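Local coordinates for mRNA-binding protein PUF3 (Saccharomyces cerevisiae, PDB 3K49) that binds the 3'-UTRs of mRNAs, mostly for mitochondrial proteins, through its Pumilio domain, in a protein that promotes deadenylation and decay of COX17 mRNA, at residues A[32-35]-A[36-40]; A[68-71]-A[72-76]. All blocks are in the same frame, centred on the assembly; numbering follows the deposited sequence.

Contact 1 (A[32-35]-A[36-40]); sequences HSLE and FCKDQ. With nucleotides of chain B.
The short first helix of Pumilio repeat 1, residues 33-37, is where Leu-34 meets Lys-38 one turn later, with His-32 in the N-cap position. Leu-34 CD2 approaches Lys-38 NZ to 3.7 Å, and Lys-38 CE lies 4.0 Å from Leu-34 CG, so the extended lysine chain runs obliquely over the leucine branch. CG of Lys-38 stands beside its own backbone N (chi1 -66°), which brings it to 3.4 Å from Leu-34 O; the ammonium continues to a salt bridge with Glu-71 of the next repeat. In the backbone of the same turn, Cys-37 N donates to Ser-33 O at 2.8 Å and Lys-38 N to Leu-34 O at 3.1 Å. The ring of Phe-36 takes His-32 O at its edge, 3.3 Å from CD1; the phenyl side chain also touches Leu-7 of helix 6-12 and Phe-45 and Ile-46 of helix 40-50. Such a short helix leading into a longer RNA-facing one is the build of a Pumilio repeat, and Asp-39 caps that next helix through Gly-42 N. Just past the cap, the extended side chain of Gln-40 brings OE1 within 3.1 Å of O2' of A10 of chain B, which donates to it; a second bond, from O3' of the same ribose, is weak.

Contact 2 (A[68-71]-A[72-76]); sequences DAIE and LSNDV
Ala-69 O is gripped twice by Ser-73, once by the backbone N at 2.7 Å and once by the hydroxyl OG at 2.9 Å. The two donors differ in approach: N is tilted only 18° from the carbonyl plane, whereas OG stands above it, 45° out. The hydroxyl can reach back because Ser-73 OG lies beside its own backbone N, opposite the carbonyl carbon (chi1 -70°). It is therefore folded against the preceding turn, while Phe-101, Ala-114 and Val-117 pack against the serine side chain. One residue earlier in the helix, Leu-72 N donates to Asp-68 O at 3.0 Å in a nearly straight bond, and Leu-72 CG sits 3.2 Å from that same oxygen. Asn-74 N closes the next turn on Ile-70 O at 3.2 Å, with a weak additional bond to Glu-71 O. The side chains of Ile-70 and Asn-74, one turn apart, run alongside each other in a common direction. Beyond the helix, Asp-75 N bonds to Leu-72 O at 2.9 Å, and Asp-75 OD2 accepts from the amides of Phe-77 and Gly-78, in the turn just before helix 79-88. A short helix followed by an aspartate that accepts such amides is the passage from the short first helix to the longer second helix of the three-helix Pumilio repeat, here repeat 2.

Overall arrangement
From the N terminus the chain enters contact 1 on helix 33-37, passes through helices 40-50 and 55-65, and reaches contact 2 on helix 69-74. Each contact is local to its own short helix and the turn after it; neither closes a loop, because its two segments are continuous, and the two follow in series without crossing or enclosing one another. Their centres are 11 Å apart, and the helices meet directly: Lys-38 NZ pairs with Glu-71 OE2 at 2.6 Å, and Leu-34 CD1 packs on Leu-72 CD2 at 3.6 Å. These equivalent helices of Pumilio repeats 1 and 2 thus join neighbouring units at the N-terminal end of the curved Pumilio array.

Contact 1 (A[32-35]-A[36-40])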
ATOM      1  N   HIS A  32      24.620   0.584  33.004  1.00 61.15           N
ATOM      2  CA  HIS A  32      24.395  -0.509  32.067  1.00 51.61           C
ATOM      3  C   HIS A  32      23.326  -0.245  31.018  1.00 55.61           C
ATOM      4  O   HIS A  32      22.510  -1.124  30.725  1.00 57.96           O
ATOM      5  CB  HIS A  32      24.036  -1.757  32.867  1.00 66.16           C
ATOM      6  CG  HIS A  32      24.907  -1.966  34.061  1.00 72.82           C
ATOM      7  ND1 HIS A  32      25.444  -3.172  34.394  1.00 89.81           N
ATOM      8  CD2 HIS A  32      25.321  -1.136  35.026  1.00 68.18           C
ATOM      9  CE1 HIS A  32      26.154  -3.066  35.496  1.00 89.43           C
ATOM     10  NE2 HIS A  32      26.099  -1.837  35.902  1.00 76.48           N
ATOM     11  N   SER A  33      23.350   0.947  30.430  1.00 47.17           N
ATOM     12  CA  SER A  33      22.324   1.328  29.462  1.00 59.77           C
ATOM     13  C   SER A  33      22.371   0.489  28.168  1.00 56.21           C
ATOM     14  O   SER A  33      21.352  -0.063  27.738  1.00 50.62           O
ATOM     15  CB  SER A  33      22.425   2.816  29.137  1.00 48.63           C
ATOM     16  OG  SER A  33      22.248   3.597  30.301  1.00 65.76           O
ATOM     17  N   LEU A  34      23.552   0.403  27.562  1.00 41.87           N
ATOM     18  CA  LEU A  34      23.743  -0.345  26.322  1.00 51.38           C
ATOM     19  C   LEU A  34      23.268  -1.781  26.480  1.00 52.81           C
ATOM     20  O   LEU A  34      22.620  -2.329  25.600  1.00 58.26           O
ATOM     21  CB  LEU A  34      25.210  -0.328  25.911  1.00 37.84           C
ATOM     22  CG  LEU A  34      25.431  -0.714  24.452  1.00 67.37           C
ATOM     23  CD1 LEU A  34      24.899   0.395  23.565  1.00 61.89           C
ATOM     24  CD2 LEU A  34      26.902  -0.988  24.169  1.00 62.44           C
ATOM     25  N   GLU A  35      23.566  -2.372  27.629  1.00 52.48           N
ATOM     26  CA  GLU A  35      23.164  -3.743  27.917  1.00 55.72           C
ATOM     27  C   GLU A  35      21.671  -3.833  28.236  1.00 51.82           C
ATOM     28  O   GLU A  35      21.057  -4.885  28.099  1.00 54.51           O
ATOM     29  CB  GLU A  35      24.015  -4.296  29.069  1.00 62.07           C
ATOM     30  CG  GLU A  35      23.423  -5.480  29.821  1.00 67.96           C
ATOM     31  CD  GLU A  35      23.954  -5.579  31.255  1.00 87.88           C
ATOM     32  OE1 GLU A  35      25.132  -5.220  31.496  1.00 81.34           O
ATOM     33  OE2 GLU A  35      23.182  -6.005  32.145  1.00 87.55           O
ATOM     34  N   PHE A  36      21.077  -2.729  28.671  1.00 53.77           N
ATOM     35  CA  PHE A  36      19.622  -2.695  28.819  1.00 51.08           C
ATOM     36  C   PHE A  36      18.925  -2.567  27.474  1.00 48.19           C
ATOM     37  O   PHE A  36      17.852  -3.133  27.266  1.00 50.66           O
ATOM     38  CB  PHE A  36      19.194  -1.552  29.725  1.00 53.75           C
ATOM     39  CG  PHE A  36      18.839  -1.989  31.116  1.00 57.51           C
ATOM     40  CD1 PHE A  36      19.818  -2.446  31.984  1.00 61.89           C
ATOM     41  CD2 PHE A  36      17.524  -1.943  31.557  1.00 53.24           C
ATOM     42  CE1 PHE A  36      19.501  -2.846  33.266  1.00 56.10           C
ATOM     43  CE2 PHE A  36      17.198  -2.344  32.840  1.00 67.42           C
ATOM     44  CZ  PHE A  36      18.193  -2.800  33.696  1.00 57.93           C
ATOM     45  N   CYS A  37      19.546  -1.824  26.566  1.00 41.66           N
ATOM     46  CA  CYS A  37      18.994  -1.605  25.242  1.00 42.12           C
ATOM     47  C   CYS A  37      19.049  -2.862  24.376  1.00 53.50           C
ATOM     48  O   CYS A  37      18.164  -3.077  23.541  1.00 46.00           O
ATOM     49  CB  CYS A  37      19.734  -0.468  24.539  1.00 49.44           C
ATOM     50  SG  CYS A  37      19.546   1.137  25.311  1.00 59.38           S
ATOM     51  N   LYS A  38      20.079  -3.692  24.560  1.00 44.87           N
ATOM     52  CA  LYS A  38      20.221  -4.879  23.713  1.00 44.83           C
ATOM     53  C   LYS A  38      19.413  -6.053  24.233  1.00 43.14           C
ATOM     54  O   LYS A  38      19.411  -7.129  23.644  1.00 50.95           O
ATOM     55  CB  LYS A  38      21.683  -5.272  23.520  1.00 38.99           C
ATOM     56  CG  LYS A  38      22.486  -4.243  22.748  1.00 43.27           C
ATOM     57  CD  LYS A  38      23.896  -4.730  22.522  1.00 54.91           C
ATOM     58  CE  LYS A  38      24.744  -3.689  21.812  1.00 66.48           C
ATOM     59  NZ  LYS A  38      26.198  -3.937  22.044  1.00 78.25           N
ATOM     60  N   ASP A  39      18.721  -5.832  25.339  1.00 42.72           N
ATOM     61  CA  ASP A  39      17.915  -6.864  25.970  1.00 45.87           C
ATOM     62  C   ASP A  39      16.456  -6.548  25.710  1.00 42.32           C
ATOM     63  O   ASP A  39      16.059  -5.388  25.788  1.00 46.68           O
ATOM     64  CB  ASP A  39      18.182  -6.857  27.473  1.00 43.35           C
ATOM     65  CG  ASP A  39      17.359  -7.886  28.214  1.00 59.61           C
ATOM     66  OD1 ASP A  39      17.596  -9.104  28.014  1.00 73.54           O
ATOM     67  OD2 ASP A  39      16.486  -7.472  29.006  1.00 64.49           O
ATOM     68  N   GLN A  40      15.640  -7.555  25.417  1.00 39.22           N
ATOM     69  CA  GLN A  40      14.248  -7.262  25.058  1.00 49.06           C
ATOM     70  C   GLN A  40      13.493  -6.541  26.172  1.00 53.13           C
ATOM     71  O   GLN A  40      12.852  -5.513  25.947  1.00 55.05           O
ATOM     72  CB  GLN A  40      13.476  -8.517  24.648  1.00 50.08           C
ATOM     73  CG  GLN A  40      11.980  -8.247  24.481  1.00 49.17           C
ATOM     74  CD  GLN A  40      11.229  -9.361  23.780  1.00 54.31           C
ATOM     75  OE1 GLN A  40      10.083  -9.186  23.369  1.00 65.90           O
ATOM     76  NE2 GLN A  40      11.865 -10.513  23.643  1.00 54.47           N
TER
ATOM     77  P     A B  10       8.592  -9.599  15.209  1.00 70.18           P
ATOM     78  OP1   A B  10       8.683 -11.044  14.904  1.00 64.40           O
ATOM     79  OP2   A B  10       7.294  -8.890  15.081  1.00 69.04           O
ATOM     80  O5'   A B  10       9.151  -9.348  16.684  1.00 73.12           O
ATOM     81  C5'   A B  10      10.513  -9.629  16.988  1.00 56.23           C
ATOM     82  C4'   A B  10      10.728  -9.694  18.486  1.00 60.45           C
ATOM     83  O4'   A B  10      10.845  -8.338  18.997  1.00 67.14           O
ATOM     84  C3'   A B  10       9.633 -10.371  19.310  1.00 63.44           C
ATOM     85  O3'   A B  10      10.218 -10.944  20.478  1.00 69.76           O
ATOM     86  C2'   A B  10       8.805  -9.181  19.768  1.00 62.71           C
ATOM     87  O2'   A B  10       8.077  -9.440  20.954  1.00 72.52           O
ATOM     88  C1'   A B  10       9.911  -8.152  20.029  1.00 60.63           C
ATOM     89  N9    A B  10       9.451  -6.763  20.025  1.00 59.93           N
ATOM     90  C8    A B  10       8.413  -6.219  19.309  1.00 49.69           C
ATOM     91  N7    A B  10       8.214  -4.945  19.555  1.00 53.13           N
ATOM     92  C5    A B  10       9.193  -4.626  20.484  1.00 56.00           C
ATOM     93  C6    A B  10       9.516  -3.427  21.151  1.00 50.60           C
ATOM     94  N6    A B  10       8.868  -2.279  20.951  1.00 42.35           N
ATOM     95  N1    A B  10      10.541  -3.450  22.027  1.00 49.05           N
ATOM     96  C2    A B  10      11.208  -4.598  22.210  1.00 45.12           C
ATOM     97  N3    A B  10      11.008  -5.782  21.637  1.00 48.43           N
ATOM     98  C4    A B  10       9.973  -5.731  20.776  1.00 58.09           C
TER

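Contact 2 (A[68-71]-A[72-76])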
ATOM      1  N   ASP A  68      27.291   4.468  20.712  1.00 55.44           N
ATOM      2  CA  ASP A  68      26.889   3.172  20.196  1.00 43.59           C
ATOM      3  C   ASP A  68      25.534   3.247  19.510  1.00 44.03           C
ATOM      4  O   ASP A  68      24.831   2.249  19.437  1.00 50.89           O
ATOM      5  CB  ASP A  68      26.841   2.145  21.324  1.00 47.54           C
ATOM      6  CG  ASP A  68      28.174   1.997  22.029  1.00 79.92           C
ATOM      7  OD1 ASP A  68      28.945   2.982  22.053  1.00 89.72           O
ATOM      8  OD2 ASP A  68      28.455   0.901  22.561  1.00 90.37           O
ATOM      9  N   ALA A  69      25.177   4.428  19.009  1.00 44.54           N
ATOM     10  CA  ALA A  69      23.897   4.633  18.335  1.00 40.08           C
ATOM     11  C   ALA A  69      23.757   3.786  17.060  1.00 48.83           C
ATOM     12  O   ALA A  69      22.737   3.123  16.868  1.00 46.92           O
ATOM     13  CB  ALA A  69      23.704   6.098  18.030  1.00 38.97           C
ATOM     14  N   ILE A  70      24.778   3.799  16.201  1.00 50.41           N
ATOM     15  CA  ILE A  70      24.774   2.981  14.984  1.00 42.21           C
ATOM     16  C   ILE A  70      24.528   1.513  15.318  1.00 45.65           C
ATOM     17  O   ILE A  70      23.650   0.875  14.739  1.00 48.80           O
ATOM     18  CB  ILE A  70      26.108   3.069  14.231  1.00 40.08           C
ATOM     19  CG1 ILE A  70      26.206   4.379  13.457  1.00 43.92           C
ATOM     20  CG2 ILE A  70      26.262   1.876  13.291  1.00 34.24           C
ATOM     21  CD1 ILE A  70      24.995   4.650  12.583  1.00 51.56           C
ATOM     22  N   GLU A  71      25.296   0.981  16.264  1.00 41.62           N
ATOM     23  CA  GLU A  71      25.135  -0.411  16.680  1.00 43.64           C
ATOM     24  C   GLU A  71      23.731  -0.727  17.207  1.00 48.53           C
ATOM     25  O   GLU A  71      23.109  -1.714  16.808  1.00 48.76           O
ATOM     26  CB  GLU A  71      26.186  -0.788  17.724  1.00 49.56           C
ATOM     27  CG  GLU A  71      26.051  -2.211  18.225  1.00 64.79           C
ATOM     28  CD  GLU A  71      26.954  -2.510  19.408  1.00 80.50           C
ATOM     29  OE1 GLU A  71      27.439  -1.554  20.057  1.00 77.94           O
ATOM     30  OE2 GLU A  71      27.173  -3.709  19.687  1.00 86.73           O
ATOM     31  N   LEU A  72      23.229   0.118  18.099  1.00 46.43           N
ATOM     32  CA  LEU A  72      21.859  -0.029  18.575  1.00 41.73           C
ATOM     33  C   LEU A  72      20.857   0.052  17.434  1.00 34.68           C
ATOM     34  O   LEU A  72      19.851  -0.677  17.414  1.00 34.15           O
ATOM     35  CB  LEU A  72      21.536   1.011  19.652  1.00 37.30           C
ATOM     36  CG  LEU A  72      22.356   0.811  20.931  1.00 46.19           C
ATOM     37  CD1 LEU A  72      21.937   1.794  22.010  1.00 47.14           C
ATOM     38  CD2 LEU A  72      22.254  -0.653  21.412  1.00 36.10           C
ATOM     39  N   SER A  73      21.122   0.937  16.480  1.00 31.38           N
ATOM     40  CA  SER A  73      20.207   1.085  15.349  1.00 43.04           C
ATOM     41  C   SER A  73      20.062  -0.239  14.614  1.00 44.31           C
ATOM     42  O   SER A  73      18.999  -0.526  14.060  1.00 52.09           O
ATOM     43  CB  SER A  73      20.674   2.174  14.383  1.00 37.78           C
ATOM     44  OG  SER A  73      20.527   3.447  14.977  1.00 33.66           O
ATOM     45  N   ASN A  74      21.130  -1.038  14.622  1.00 34.93           N
ATOM     46  CA  ASN A  74      21.144  -2.333  13.950  1.00 36.68           C
ATOM     47  C   ASN A  74      20.606  -3.473  14.806  1.00 38.74           C
ATOM     48  O   ASN A  74      20.370  -4.572  14.313  1.00 51.89           O
ATOM     49  CB  ASN A  74      22.564  -2.688  13.506  1.00 45.66           C
ATOM     50  CG  ASN A  74      23.102  -1.739  12.456  1.00 53.85           C
ATOM     51  OD1 ASN A  74      22.343  -1.047  11.778  1.00 65.77           O
ATOM     52  ND2 ASN A  74      24.422  -1.704  12.310  1.00 64.54           N
ATOM     53  N   ASP A  75      20.404  -3.214  16.091  1.00 46.36           N
ATOM     54  CA  ASP A  75      20.042  -4.280  17.022  1.00 33.77           C
ATOM     55  C   ASP A  75      18.543  -4.533  17.089  1.00 33.80           C
ATOM     56  O   ASP A  75      17.742  -3.608  17.034  1.00 48.03           O
ATOM     57  CB  ASP A  75      20.607  -3.997  18.411  1.00 32.78           C
ATOM     58  CG  ASP A  75      20.356  -5.140  19.393  1.00 53.01           C
ATOM     59  OD1 ASP A  75      21.310  -5.905  19.714  1.00 55.90           O
ATOM     60  OD2 ASP A  75      19.193  -5.272  19.834  1.00 53.76           O
ATOM     61  N   VAL A  76      18.179  -5.799  17.221  1.00 38.69           N
ATOM     62  CA  VAL A  76      16.786  -6.231  17.235  1.00 40.57           C
ATOM     63  C   VAL A  76      15.940  -5.562  18.304  1.00 32.47           C
ATOM     64  O   VAL A  76      14.731  -5.373  18.125  1.00 41.42           O
ATOM     65  CB  VAL A  76      16.672  -7.747  17.487  1.00 48.32           C
ATOM     66  CG1 VAL A  76      17.224  -8.099  18.866  1.00 48.90           C
ATOM     67  CG2 VAL A  76      15.228  -8.201  17.355  1.00 35.35           C
TER